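Long-range contacts in DUF5037 domain-containing protein (Ruminococcus gnavus, PDB 4GL6), which is of unknown function but adopts the fold of the DUF5037 family, with an antiparallel and a mixed four-stranded beta sheet flanked by helices: residues Asn37-Ala42 with Glu55-Asn60; Tyr181-Ser186 with Glu211-Phe216; Gln174-Val179 with Gly217-Tyr222; Tyr18-Glu23 with Ser46-Lys51. One frame throughout, in Å; residues are numbered along the deposited sequence.

Interaction 1: residues Asn37-Ala42 with Glu55-Asn60; sequences NGAIYA and EGSYFN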
loop_
_atom_site.group_PDB
_atom_site.type_symbol
_atom_site.label_atom_id
_atom_site.label_comp_id
_atom_site.label_asym_id
_atom_site.label_seq_id
_atom_site.Cartn_x
_atom_site.Cartn_y
_atom_site.Cartn_z
ATOM N N ASN A 37 -1.672 -28.376 3.734
ATOM C CA ASN A 37 -2.753 -27.424 3.898
ATOM C C ASN A 37 -2.197 -26.192 4.620
ATOM O O ASN A 37 -2.636 -25.821 5.716
ATOM C CB ASN A 37 -3.933 -28.086 4.636
ATOM C CG ASN A 37 -5.212 -27.240 4.630
ATOM O OD1 ASN A 37 -5.407 -26.359 3.789
ATOM N ND2 ASN A 37 -6.100 -27.532 5.570
ATOM N N GLY A 38 -1.213 -25.562 3.983
ATOM C CA GLY A 38 -0.625 -24.335 4.495
ATOM C C GLY A 38 -1.554 -23.127 4.430
ATOM O O GLY A 38 -2.705 -23.216 3.983
ATOM N N ALA A 39 -1.034 -21.986 4.872
ATOM C CA ALA A 39 -1.781 -20.733 4.871
ATOM C C ALA A 39 -2.226 -20.333 3.449
ATOM O O ALA A 39 -1.505 -20.602 2.467
ATOM C CB ALA A 39 -0.930 -19.619 5.481
ATOM N N ILE A 40 -3.418 -19.733 3.355
ATOM C CA ILE A 40 -3.986 -19.228 2.109
ATOM C C ILE A 40 -3.827 -17.717 2.125
ATOM O O ILE A 40 -4.335 -17.054 3.041
ATOM C CB ILE A 40 -5.485 -19.554 1.958
ATOM C CG1 ILE A 40 -5.723 -21.060 1.956
ATOM C CG2 ILE A 40 -6.024 -18.994 0.644
ATOM C CD1 ILE A 40 -7.202 -21.419 1.980
ATOM N N TYR A 41 -3.151 -17.182 1.104
ATOM C CA TYR A 41 -2.919 -15.735 0.937
ATOM C C TYR A 41 -3.851 -15.229 -0.181
ATOM O O TYR A 41 -3.653 -15.538 -1.341
ATOM C CB TYR A 41 -1.428 -15.442 0.666
ATOM C CG TYR A 41 -0.515 -15.917 1.797
ATOM C CD1 TYR A 41 -0.274 -15.108 2.917
ATOM C CD2 TYR A 41 0.102 -17.187 1.750
ATOM C CE1 TYR A 41 0.553 -15.550 3.949
ATOM C CE2 TYR A 41 0.926 -17.639 2.780
ATOM C CZ TYR A 41 1.151 -16.823 3.876
ATOM O OH TYR A 41 1.965 -17.273 4.905
ATOM N N ALA A 42 -4.843 -14.434 0.203
ATOM C CA ALA A 42 -5.894 -13.937 -0.677
ATOM C C ALA A 42 -5.775 -12.442 -0.994
ATOM O O ALA A 42 -5.703 -11.638 -0.061
ATOM C CB ALA A 42 -7.240 -14.183 0.012
ATOM N N GLU A 55 -4.126 -7.786 0.971
ATOM C CA GLU A 55 -3.879 -9.204 1.229
ATOM C C GLU A 55 -4.391 -9.597 2.607
ATOM O O GLU A 55 -4.357 -8.811 3.540
ATOM C CB GLU A 55 -2.397 -9.555 1.069
ATOM C CG GLU A 55 -2.132 -11.036 0.866
ATOM C CD GLU A 55 -0.667 -11.339 0.590
ATOM O OE1 GLU A 55 0.146 -11.112 1.518
ATOM O OE2 GLU A 55 -0.336 -11.834 -0.536
ATOM N N GLY A 56 -4.917 -10.814 2.685
ATOM C CA GLY A 56 -5.425 -11.435 3.903
ATOM C C GLY A 56 -4.860 -12.848 3.983
ATOM O O GLY A 56 -4.573 -13.473 2.964
ATOM N N SER A 57 -4.728 -13.348 5.202
ATOM C CA SER A 57 -4.114 -14.630 5.488
ATOM C C SER A 57 -5.195 -15.521 6.150
ATOM O O SER A 57 -5.773 -15.119 7.151
ATOM C CB SER A 57 -2.922 -14.344 6.398
ATOM O OG SER A 57 -2.048 -15.435 6.456
ATOM N N TYR A 58 -5.493 -16.692 5.564
ATOM C CA TYR A 58 -6.541 -17.624 6.059
ATOM C C TYR A 58 -6.063 -19.086 6.107
ATOM O O TYR A 58 -5.045 -19.434 5.520
ATOM C CB TYR A 58 -7.815 -17.546 5.169
ATOM C CG TYR A 58 -8.431 -16.162 5.067
ATOM C CD1 TYR A 58 -7.965 -15.235 4.140
ATOM C CD2 TYR A 58 -9.475 -15.762 5.919
ATOM C CE1 TYR A 58 -8.511 -13.942 4.061
ATOM C CE2 TYR A 58 -10.034 -14.471 5.851
ATOM C CZ TYR A 58 -9.557 -13.562 4.924
ATOM O OH TYR A 58 -10.076 -12.290 4.835
ATOM N N PHE A 59 -6.798 -19.914 6.852
ATOM C CA PHE A 59 -6.574 -21.372 6.944
ATOM C C PHE A 59 -7.931 -22.029 6.702
ATOM O O PHE A 59 -8.926 -21.597 7.287
ATOM C CB PHE A 59 -5.987 -21.765 8.306
ATOM C CG PHE A 59 -5.891 -23.252 8.534
ATOM C CD1 PHE A 59 -4.820 -23.988 8.021
ATOM C CD2 PHE A 59 -6.867 -23.928 9.299
ATOM C CE1 PHE A 59 -4.738 -25.366 8.252
ATOM C CE2 PHE A 59 -6.781 -25.304 9.532
ATOM C CZ PHE A 59 -5.713 -26.020 9.007
ATOM N N ASN A 60 -7.956 -23.037 5.827
ATOM C CA ASN A 60 -9.178 -23.747 5.456
ATOM C C ASN A 60 -9.066 -25.186 5.954
ATOM O O ASN A 60 -8.263 -25.936 5.404
ATOM C CB ASN A 60 -9.372 -23.715 3.940
ATOM C CG ASN A 60 -10.666 -24.357 3.501
ATOM O OD1 ASN A 60 -11.748 -23.955 3.920
ATOM N ND2 ASN A 60 -10.563 -25.341 2.638
#

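Interaction 2: residues Tyr181-Ser186 with Glu211-Phe216; sequences YLDHKS and EGQPYF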
loop_
_atom_site.group_PDB
_atom_site.type_symbol
_atom_site.label_atom_id
_atom_site.label_comp_id
_atom_site.label_asym_id
_atom_site.label_seq_id
_atom_site.Cartn_x
_atom_site.Cartn_y
_atom_site.Cartn_z
ATOM N N TYR A 181 8.081 8.235 -12.297
ATOM C CA TYR A 181 7.583 9.099 -13.388
ATOM C C TYR A 181 7.620 8.278 -14.689
ATOM O O TYR A 181 8.590 8.311 -15.452
ATOM C CB TYR A 181 8.406 10.367 -13.486
ATOM C CG TYR A 181 8.288 11.240 -12.250
ATOM C CD1 TYR A 181 9.169 11.094 -11.173
ATOM C CD2 TYR A 181 7.297 12.208 -12.149
ATOM C CE1 TYR A 181 9.067 11.902 -10.038
ATOM C CE2 TYR A 181 7.180 13.019 -11.015
ATOM C CZ TYR A 181 8.078 12.871 -9.963
ATOM O OH TYR A 181 7.955 13.676 -8.837
ATOM N N LEU A 182 6.548 7.521 -14.907
ATOM C CA LEU A 182 6.420 6.615 -16.044
ATOM C C LEU A 182 5.909 7.309 -17.302
ATOM O O LEU A 182 5.141 8.267 -17.229
ATOM C CB LEU A 182 5.424 5.497 -15.706
ATOM C CG LEU A 182 5.656 4.646 -14.464
ATOM C CD1 LEU A 182 4.525 3.642 -14.360
ATOM C CD2 LEU A 182 6.986 3.916 -14.557
ATOM N N ASP A 183 6.328 6.800 -18.457
ATOM C CA ASP A 183 5.813 7.289 -19.735
ATOM C C ASP A 183 4.360 6.780 -19.830
ATOM O O ASP A 183 3.996 5.778 -19.173
ATOM C CB ASP A 183 6.700 6.858 -20.921
ATOM C CG ASP A 183 6.656 5.352 -21.190
ATOM O OD1 ASP A 183 5.735 4.869 -21.918
ATOM O OD2 ASP A 183 7.563 4.660 -20.679
ATOM N N HIS A 184 3.556 7.464 -20.648
ATOM C CA HIS A 184 2.117 7.166 -20.801
ATOM C C HIS A 184 1.778 5.706 -21.017
ATOM O O HIS A 184 1.036 5.119 -20.223
ATOM C CB HIS A 184 1.487 8.061 -21.881
ATOM C CG HIS A 184 -0.010 7.881 -22.029
ATOM N ND1 HIS A 184 -0.885 8.208 -21.055
ATOM C CD2 HIS A 184 -0.770 7.387 -23.097
ATOM C CE1 HIS A 184 -2.143 7.931 -21.481
ATOM N NE2 HIS A 184 -2.065 7.435 -22.731
ATOM N N LYS A 185 2.339 5.097 -22.059
ATOM C CA LYS A 185 2.034 3.687 -22.352
ATOM C C LYS A 185 2.473 2.757 -21.195
ATOM O O LYS A 185 1.732 1.847 -20.812
ATOM C CB LYS A 185 2.567 3.282 -23.738
ATOM C CG LYS A 185 1.897 4.090 -24.863
ATOM C CD LYS A 185 2.162 3.583 -26.279
ATOM C CE LYS A 185 1.440 4.425 -27.314
ATOM N NZ LYS A 185 1.517 3.849 -28.677
ATOM N N SER A 186 3.642 3.013 -20.618
ATOM C CA SER A 186 4.094 2.242 -19.445
ATOM C C SER A 186 3.141 2.355 -18.291
ATOM O O SER A 186 2.844 1.355 -17.638
ATOM C CB SER A 186 5.476 2.673 -18.948
ATOM O OG SER A 186 6.450 1.969 -19.664
ATOM N N GLU A 211 11.187 -0.984 -14.911
ATOM C CA GLU A 211 12.670 -0.991 -14.938
ATOM C C GLU A 211 13.226 0.131 -15.802
ATOM O O GLU A 211 12.772 0.312 -16.926
ATOM C CB GLU A 211 13.225 -2.314 -15.504
ATOM C CG GLU A 211 14.725 -2.585 -15.309
ATOM C CD GLU A 211 15.044 -3.512 -14.121
ATOM O OE1 GLU A 211 14.466 -4.624 -14.028
ATOM O OE2 GLU A 211 15.907 -3.157 -13.287
ATOM N N GLY A 212 14.189 0.887 -15.266
ATOM C CA GLY A 212 14.838 1.975 -15.995
ATOM C C GLY A 212 14.101 3.296 -15.987
ATOM O O GLY A 212 14.713 4.323 -16.248
ATOM N N GLN A 213 12.799 3.286 -15.699
ATOM C CA GLN A 213 11.989 4.510 -15.623
ATOM C C GLN A 213 12.525 5.355 -14.449
ATOM O O GLN A 213 12.908 4.789 -13.415
ATOM C CB GLN A 213 10.505 4.172 -15.387
ATOM C CG GLN A 213 9.816 3.379 -16.502
ATOM C CD GLN A 213 9.409 4.192 -17.716
ATOM O OE1 GLN A 213 9.419 5.421 -17.734
ATOM N NE2 GLN A 213 8.996 3.490 -18.729
ATOM N N PRO A 214 12.544 6.693 -14.601
ATOM C CA PRO A 214 13.060 7.534 -13.527
ATOM C C PRO A 214 12.174 7.510 -12.297
ATOM O O PRO A 214 10.946 7.565 -12.424
ATOM C CB PRO A 214 13.067 8.936 -14.146
ATOM C CG PRO A 214 12.001 8.900 -15.175
ATOM C CD PRO A 214 12.011 7.500 -15.718
ATOM N N TYR A 215 12.797 7.395 -11.124
ATOM C CA TYR A 215 12.078 7.406 -9.867
ATOM C C TYR A 215 12.893 8.018 -8.746
ATOM O O TYR A 215 14.113 8.089 -8.807
ATOM C CB TYR A 215 11.612 5.999 -9.485
ATOM C CG TYR A 215 12.634 5.162 -8.756
ATOM C CD1 TYR A 215 13.716 4.615 -9.423
ATOM C CD2 TYR A 215 12.510 4.924 -7.380
ATOM C CE1 TYR A 215 14.650 3.852 -8.734
ATOM C CE2 TYR A 215 13.432 4.172 -6.676
ATOM C CZ TYR A 215 14.501 3.635 -7.360
ATOM O OH TYR A 215 15.402 2.871 -6.667
ATOM N N PHE A 216 12.178 8.462 -7.725
ATOM C CA PHE A 216 12.756 9.073 -6.552
ATOM C C PHE A 216 12.320 8.227 -5.365
ATOM O O PHE A 216 11.124 8.027 -5.181
ATOM C CB PHE A 216 12.242 10.504 -6.429
ATOM C CG PHE A 216 12.639 11.201 -5.159
ATOM C CD1 PHE A 216 13.963 11.545 -4.929
ATOM C CD2 PHE A 216 11.677 11.565 -4.217
ATOM C CE1 PHE A 216 14.336 12.223 -3.764
ATOM C CE2 PHE A 216 12.038 12.249 -3.053
ATOM C CZ PHE A 216 13.371 12.575 -2.823
#

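Interaction 3: residues Gln174-Val179 with Gly217-Tyr222; sequences QALLYV and GTIMRY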
loop_
_atom_site.group_PDB
_atom_site.type_symbol
_atom_site.label_atom_id
_atom_site.label_comp_id
_atom_site.label_asym_id
_atom_site.label_seq_id
_atom_site.Cartn_x
_atom_site.Cartn_y
_atom_site.Cartn_z
ATOM N N GLN A 174 8.121 7.873 11.041
ATOM C CA GLN A 174 9.069 7.395 10.034
ATOM C C GLN A 174 8.280 6.769 8.871
ATOM O O GLN A 174 7.456 5.882 9.093
ATOM C CB GLN A 174 10.094 6.411 10.631
ATOM C CG GLN A 174 11.130 5.946 9.619
ATOM C CD GLN A 174 12.393 5.315 10.168
ATOM O OE1 GLN A 174 13.237 5.983 10.795
ATOM N NE2 GLN A 174 12.586 4.037 9.843
ATOM N N ALA A 175 8.510 7.268 7.654
ATOM C CA ALA A 175 7.847 6.742 6.446
ATOM C C ALA A 175 8.693 6.961 5.193
ATOM O O ALA A 175 9.486 7.905 5.149
ATOM C CB ALA A 175 6.470 7.377 6.269
ATOM N N LEU A 176 8.511 6.088 4.191
ATOM C CA LEU A 176 9.244 6.146 2.917
ATOM C C LEU A 176 8.323 6.598 1.782
ATOM O O LEU A 176 7.112 6.335 1.804
ATOM C CB LEU A 176 9.848 4.785 2.550
ATOM C CG LEU A 176 10.991 4.330 3.464
ATOM C CD1 LEU A 176 10.461 3.856 4.810
ATOM C CD2 LEU A 176 11.837 3.250 2.824
ATOM N N LEU A 177 8.916 7.269 0.792
ATOM C CA LEU A 177 8.217 7.729 -0.422
ATOM C C LEU A 177 8.983 7.265 -1.651
ATOM O O LEU A 177 10.204 7.462 -1.731
ATOM C CB LEU A 177 8.142 9.250 -0.464
ATOM C CG LEU A 177 7.428 9.902 -1.666
ATOM C CD1 LEU A 177 6.005 9.394 -1.864
ATOM C CD2 LEU A 177 7.414 11.415 -1.507
ATOM N N TYR A 178 8.257 6.663 -2.596
ATOM C CA TYR A 178 8.792 6.250 -3.903
ATOM C C TYR A 178 7.867 6.877 -4.968
ATOM O O TYR A 178 6.642 6.724 -4.884
ATOM C CB TYR A 178 8.821 4.728 -4.024
ATOM C CG TYR A 178 9.644 4.013 -2.965
ATOM C CD1 TYR A 178 9.066 3.579 -1.750
ATOM C CD2 TYR A 178 10.978 3.726 -3.176
ATOM C CE1 TYR A 178 9.820 2.912 -0.775
ATOM C CE2 TYR A 178 11.738 3.056 -2.218
ATOM C CZ TYR A 178 11.160 2.648 -1.023
ATOM O OH TYR A 178 11.913 1.992 -0.078
ATOM N N VAL A 179 8.427 7.650 -5.894
ATOM C CA VAL A 179 7.639 8.291 -6.951
ATOM C C VAL A 179 8.266 7.931 -8.263
ATOM O O VAL A 179 9.394 8.338 -8.535
ATOM C CB VAL A 179 7.564 9.830 -6.805
ATOM C CG1 VAL A 179 6.676 10.416 -7.906
ATOM C CG2 VAL A 179 7.006 10.200 -5.433
ATOM N N GLY A 217 13.301 7.761 -4.578
ATOM C CA GLY A 217 13.094 6.934 -3.391
ATOM C C GLY A 217 13.771 7.578 -2.205
ATOM O O GLY A 217 14.975 7.847 -2.252
ATOM N N THR A 218 13.011 7.854 -1.148
ATOM C CA THR A 218 13.585 8.490 0.043
ATOM C C THR A 218 12.816 8.092 1.283
ATOM O O THR A 218 11.800 7.399 1.200
ATOM C CB THR A 218 13.634 10.049 -0.091
ATOM O OG1 THR A 218 14.539 10.603 0.878
ATOM C CG2 THR A 218 12.252 10.687 0.055
ATOM N N ILE A 219 13.317 8.564 2.417
ATOM C CA ILE A 219 12.758 8.306 3.716
ATOM C C ILE A 219 12.815 9.573 4.554
ATOM O O ILE A 219 13.743 10.396 4.406
ATOM C CB ILE A 219 13.572 7.188 4.418
ATOM C CG1 ILE A 219 12.909 6.777 5.747
ATOM C CG2 ILE A 219 15.039 7.593 4.625
ATOM C CD1 ILE A 219 13.601 5.636 6.460
HETATM N N MSE A 220 11.784 9.765 5.371
HETATM C CA MSE A 220 11.773 10.823 6.400
HETATM C C MSE A 220 11.875 9.986 7.655
HETATM O O MSE A 220 10.957 9.208 7.962
HETATM C CB MSE A 220 10.515 11.681 6.404
HETATM C CG MSE A 220 10.536 12.716 7.532
HETATM SE SE MSE A 220 9.246 14.131 7.330
HETATM C CE MSE A 220 9.955 15.072 5.795
ATOM N N ARG A 221 13.008 10.114 8.339
ATOM C CA ARG A 221 13.293 9.308 9.516
ATOM C C ARG A 221 12.578 9.813 10.726
ATOM O O ARG A 221 12.116 10.948 10.760
ATOM C CB ARG A 221 14.797 9.248 9.795
ATOM C CG ARG A 221 15.523 8.562 8.673
ATOM C CD ARG A 221 17.006 8.454 8.924
ATOM N NE ARG A 221 17.618 7.715 7.834
ATOM C CZ ARG A 221 17.554 6.393 7.666
ATOM N NH1 ARG A 221 16.899 5.596 8.530
ATOM N NH2 ARG A 221 18.144 5.849 6.602
ATOM N N TYR A 222 12.521 8.937 11.723
ATOM C CA TYR A 222 11.913 9.210 12.997
ATOM C C TYR A 222 12.600 10.410 13.631
ATOM O O TYR A 222 13.839 10.467 13.666
ATOM C CB TYR A 222 12.033 7.969 13.887
ATOM C CG TYR A 222 11.247 8.058 15.137
ATOM C CD1 TYR A 222 9.892 7.701 15.153
ATOM C CD2 TYR A 222 11.830 8.519 16.313
ATOM C CE1 TYR A 222 9.150 7.792 16.314
ATOM C CE2 TYR A 222 11.091 8.607 17.479
ATOM C CZ TYR A 222 9.752 8.249 17.472
ATOM O OH TYR A 222 9.028 8.337 18.626
#

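Interaction 4: residues Tyr18-Glu23 with Ser46-Lys51; sequences YGEEFE and SKNDPK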
loop_
_atom_site.group_PDB
_atom_site.type_symbol
_atom_site.label_atom_id
_atom_site.label_comp_id
_atom_site.label_asym_id
_atom_site.label_seq_id
_atom_site.Cartn_x
_atom_site.Cartn_y
_atom_site.Cartn_z
ATOM N N TYR A 18 -17.620 -6.915 8.365
ATOM C CA TYR A 18 -17.505 -5.458 8.135
ATOM C C TYR A 18 -18.670 -4.679 7.486
ATOM O O TYR A 18 -18.555 -3.461 7.337
ATOM C CB TYR A 18 -16.184 -5.204 7.367
ATOM C CG TYR A 18 -14.950 -5.722 8.088
ATOM C CD1 TYR A 18 -14.615 -5.237 9.353
ATOM C CD2 TYR A 18 -14.108 -6.675 7.514
ATOM C CE1 TYR A 18 -13.493 -5.692 10.033
ATOM C CE2 TYR A 18 -12.973 -7.136 8.191
ATOM C CZ TYR A 18 -12.674 -6.634 9.454
ATOM O OH TYR A 18 -11.576 -7.041 10.160
ATOM N N GLY A 19 -19.763 -5.338 7.085
ATOM C CA GLY A 19 -20.948 -4.637 6.518
ATOM C C GLY A 19 -21.011 -4.426 5.009
ATOM O O GLY A 19 -22.087 -4.532 4.425
ATOM N N GLU A 20 -19.873 -4.105 4.390
ATOM C CA GLU A 20 -19.757 -3.922 2.933
ATOM C C GLU A 20 -19.601 -5.271 2.266
ATOM O O GLU A 20 -19.378 -6.272 2.943
ATOM C CB GLU A 20 -18.481 -3.166 2.578
ATOM C CG GLU A 20 -18.335 -1.801 3.179
ATOM C CD GLU A 20 -16.994 -1.205 2.836
ATOM O OE1 GLU A 20 -16.586 -1.234 1.650
ATOM O OE2 GLU A 20 -16.352 -0.704 3.770
ATOM N N GLU A 21 -19.664 -5.287 0.935
ATOM C CA GLU A 21 -19.403 -6.511 0.169
ATOM C C GLU A 21 -17.999 -6.414 -0.443
ATOM O O GLU A 21 -17.496 -5.315 -0.736
ATOM C CB GLU A 21 -20.496 -6.866 -0.848
ATOM C CG GLU A 21 -20.956 -5.771 -1.791
ATOM C CD GLU A 21 -22.068 -6.228 -2.733
ATOM O OE1 GLU A 21 -22.362 -7.437 -2.811
ATOM O OE2 GLU A 21 -22.664 -5.369 -3.411
ATOM N N PHE A 22 -17.379 -7.586 -0.584
ATOM C CA PHE A 22 -16.005 -7.741 -1.036
ATOM C C PHE A 22 -15.912 -8.793 -2.126
ATOM O O PHE A 22 -16.839 -9.573 -2.330
ATOM C CB PHE A 22 -15.117 -8.230 0.119
ATOM C CG PHE A 22 -15.029 -7.288 1.290
ATOM C CD1 PHE A 22 -16.080 -7.190 2.215
ATOM C CD2 PHE A 22 -13.866 -6.537 1.515
ATOM C CE1 PHE A 22 -15.998 -6.322 3.307
ATOM C CE2 PHE A 22 -13.775 -5.678 2.606
ATOM C CZ PHE A 22 -14.844 -5.563 3.504
ATOM N N GLU A 23 -14.767 -8.797 -2.806
ATOM C CA GLU A 23 -14.451 -9.755 -3.858
ATOM C C GLU A 23 -13.009 -10.221 -3.629
ATOM O O GLU A 23 -12.138 -9.410 -3.328
ATOM C CB GLU A 23 -14.614 -9.100 -5.245
ATOM C CG GLU A 23 -14.430 -10.042 -6.440
ATOM C CD GLU A 23 -14.648 -9.384 -7.805
ATOM O OE1 GLU A 23 -14.928 -8.167 -7.884
ATOM O OE2 GLU A 23 -14.533 -10.097 -8.824
ATOM N N SER A 46 -12.733 -4.339 -1.645
ATOM C CA SER A 46 -14.091 -4.007 -1.214
ATOM C C SER A 46 -14.707 -3.421 -2.491
ATOM O O SER A 46 -14.008 -2.722 -3.241
ATOM C CB SER A 46 -14.121 -3.007 -0.047
ATOM O OG SER A 46 -13.809 -1.682 -0.439
ATOM N N LYS A 47 -15.984 -3.715 -2.758
ATOM C CA LYS A 47 -16.655 -3.183 -3.959
ATOM C C LYS A 47 -16.621 -1.653 -3.961
ATOM O O LYS A 47 -16.528 -1.058 -5.020
ATOM C CB LYS A 47 -18.099 -3.703 -4.098
ATOM C CG LYS A 47 -18.267 -5.196 -4.409
ATOM C CD LYS A 47 -17.763 -5.618 -5.785
ATOM C CE LYS A 47 -18.182 -7.054 -6.088
ATOM N NZ LYS A 47 -17.630 -7.556 -7.373
ATOM N N ASN A 48 -16.666 -1.039 -2.776
ATOM C CA ASN A 48 -16.571 0.423 -2.636
ATOM C C ASN A 48 -15.208 1.035 -2.900
ATOM O O ASN A 48 -15.144 2.232 -3.091
ATOM C CB ASN A 48 -17.041 0.875 -1.249
ATOM C CG ASN A 48 -18.488 0.549 -0.999
ATOM O OD1 ASN A 48 -19.288 0.420 -1.934
ATOM N ND2 ASN A 48 -18.839 0.405 0.272
ATOM N N ASP A 49 -14.133 0.243 -2.887
ATOM C CA ASP A 49 -12.748 0.721 -3.174
ATOM C C ASP A 49 -12.084 -0.309 -4.100
ATOM O O ASP A 49 -11.004 -0.825 -3.822
ATOM C CB ASP A 49 -11.998 0.890 -1.841
ATOM C CG ASP A 49 -10.724 1.715 -1.951
ATOM O OD1 ASP A 49 -10.375 2.251 -3.040
ATOM O OD2 ASP A 49 -10.082 1.831 -0.893
ATOM N N PRO A 50 -12.724 -0.570 -5.244
ATOM C CA PRO A 50 -12.318 -1.672 -6.109
ATOM C C PRO A 50 -10.958 -1.599 -6.793
ATOM O O PRO A 50 -10.504 -2.633 -7.272
ATOM C CB PRO A 50 -13.425 -1.682 -7.168
ATOM C CG PRO A 50 -13.777 -0.243 -7.324
ATOM C CD PRO A 50 -13.589 0.385 -5.972
ATOM N N LYS A 51 -10.330 -0.427 -6.857
ATOM C CA LYS A 51 -9.036 -0.301 -7.544
ATOM C C LYS A 51 -7.820 -0.591 -6.641
ATOM O O LYS A 51 -6.723 -0.708 -7.171
ATOM C CB LYS A 51 -8.885 1.102 -8.148
ATOM C CG LYS A 51 -9.980 1.555 -9.111
ATOM C CD LYS A 51 -9.889 0.953 -10.517
ATOM C CE LYS A 51 -10.956 1.565 -11.434
ATOM N NZ LYS A 51 -10.753 1.278 -12.882
#

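Interaction 1: residues Asn37-Ala42 with Glu55-Asn60
N37 ND2 reaches across the open end of a beta hairpin and gives a 2.7 Å hydrogen bond to the carbonyl O of N60. This side-chain bond lies just beyond the antiparallel ladder of strands 40-46 and 54-59. The bond is nearly straight (166°) and the acceptor lies in the amide plane of N37, although the donor stands tilted from the carbonyl plane of N60. With CG anti to the backbone N (chi1 -169°), the amide is carried across to the N60 carbonyl, and Q29 NE2 binds its OD1 from outside the hairpin. An alanine here would probably leave the N60 carbonyl without this donor, deprive Q29 of an acceptor and let the hairpin end part more easily. Beside this bond, the F59 ring turns its edge to the N37 carbonyl, CE1 lying 3.3 Å from N37 O.

Farther in, the antiparallel register takes over. I40 with Y58 and A42 with G56 are hydrogen-bonded pairs, each joined by two backbone bonds; I40 N to Y58 O measures 2.7 Å. I40, A42 and Y58 share one face, which helix 6-18 covers through I6, I10 and L14. On that side I40 CD1 packs on N60 CB at 3.7 Å, while the polar end of N60 turns to K9 NZ. The opposite face carries the non-hydrogen-bonded pair Y41 and S57, with E55 nearby: E55 OE2 lies 4.0 Å from Y41 CB and binds a glycerol, probably from the crystallisation liquor. Next to it, Y41 CE1 approaches S57 OG at 3.6 Å.

Interaction 2: residues Tyr181-Ser186 with Glu211-Phe216
Y181 N donates a 2.9 Å hydrogen bond to P214 O, joining strand 175-182 to the residues that lead into strand 215-220. Here the antiparallel pairing gives way to a strand-to-helix turn with an N-cap. The Y181 ring presents its edge to that same P214 carbonyl and sends OH away to E159, while P214 CG rests 3.5 Å from Y181 O. L182 follows: its side chain crosses that of Q213 at about a right angle, CD2 touching Q213 CG at 3.5 Å, and its other neighbours include F187 and A190 of helix 184-194.

D183 then takes the N-cap position of that helix, OD1 accepting from S186 N at 3.1 Å. With CG between the backbone N and the carbonyl carbon (chi1 68°), the carboxylate turns back to the first turn of the helix, and Q213 crosses it at about a right angle, the two planes 36° apart. The Q213 amide grips D183 twice, weakly through OE1 to D183 N and firmly through NE2 to D183 OD2 at 2.7 Å. S186 completes the cluster. D183 OD2 thus takes two donors, Q213 NE2 nearly in line with its C-O bond and S186 OG from above the carboxylate plane.

Interaction 3: residues Gln174-Val179 with Gly217-Tyr222
Q174 runs extended across to I219 and Y222, its CG anti to the backbone N (chi1 -177°), and meets them atom by atom. CB lies 3.7 Å from Y222 N, and CG is as close to the carbonyl O of M220, a selenomethionine. CD meets the I219 CD1 methyl at 3.9 Å. At the tip, OE1 accepts from Y222 N at 3.2 Å, in the carbonyl plane and on a lone pair, while NE2 lies beside I219 CD1 and bonds T138 OG1. A leucine in its place would probably leave both Y222 N and T138 without their mates, freeing the chain after the strand to shift.

From here strand 175-182 pairs antiparallel with 215-220, an outermost strand of the mixed sheet. A175 with M220 and L177 with T218 are the hydrogen-bonded pairs, M220 N to A175 O being almost straight at 176°. Their side chains share the face toward helix 156-171, where Y167 meets A175 and L177. On the other face the L176 and I219 side chains run alongside each other in the same direction, with L176 CG 3.9 Å from I219 CG1. Farther along, Y178 stacks with W143 and brings its ring atom CD2 within 3.8 Å of G217 CA.

Interaction 4: residues Tyr18-Glu23 with Ser46-Lys51
The F22 ring meets S46 obliquely, CD2 3.7 Å from S46 CA and CE2 similarly close to S46 CB. The two residues form an antiparallel non-hydrogen-bonded pair where strand 22-28 begins and strand 40-46 ends, just before the chain turns away. That turn is a type I beta turn from S46 to D49, closed by a bond from D49 N to S46 O. Next to the pair, K47 N donates to E21 O at 3.0 Å along an almost straight line (173°), so the backbone holds the turn against the segment entering the sheet.

Side chains reinforce it at two points. K47 bends at chi2 (-67°), passes E21 CG with its own CG at 3.8 Å, and ends in a salt bridge: NZ meets E23 OE1 at 2.8 Å, from well above the carboxylate plane. E20, earlier in the segment, places OE1 3.5 Å from S46 CB, where it takes a weak hydrogen bond from N48 ND2, the carboxylate and amide planes only 19° apart. Its OE2 is held by Y75 OH.

Helix 6-18 leads into this contact and packs against it, L14 touching F22, while Y75, which begins helix 75-95, meets the F22 ring edge-to-face. D49 reaches that helix as well, by a salt bridge to R78, so the turn that follows strand 40-46 is tied both to the antiparallel sheet and to helix 75-95.

Interaction 4 opens first along the chain, as helix 6-18 gives way to strand 22-28. Interaction 1 opens before it closes: 37-42 comes next, 46-51 then completes interaction 4, and 55-60 completes interaction 1. The two loops therefore cross, tying three successive strands of the antiparallel sheet together. Much later, interaction 3 opens at 174-179 and encloses interaction 2, whose loop from 181-186 to 211-216 contains mostly helix, before closing at 217-222. This nested pair shares two strands of the mixed sheet and is joined directly by F216 O and V179 N, 2.8 Å apart, probably a hydrogen bond. The centres of interactions 1 and 3 are about 30 Å apart, on opposite sides of the chain's centre.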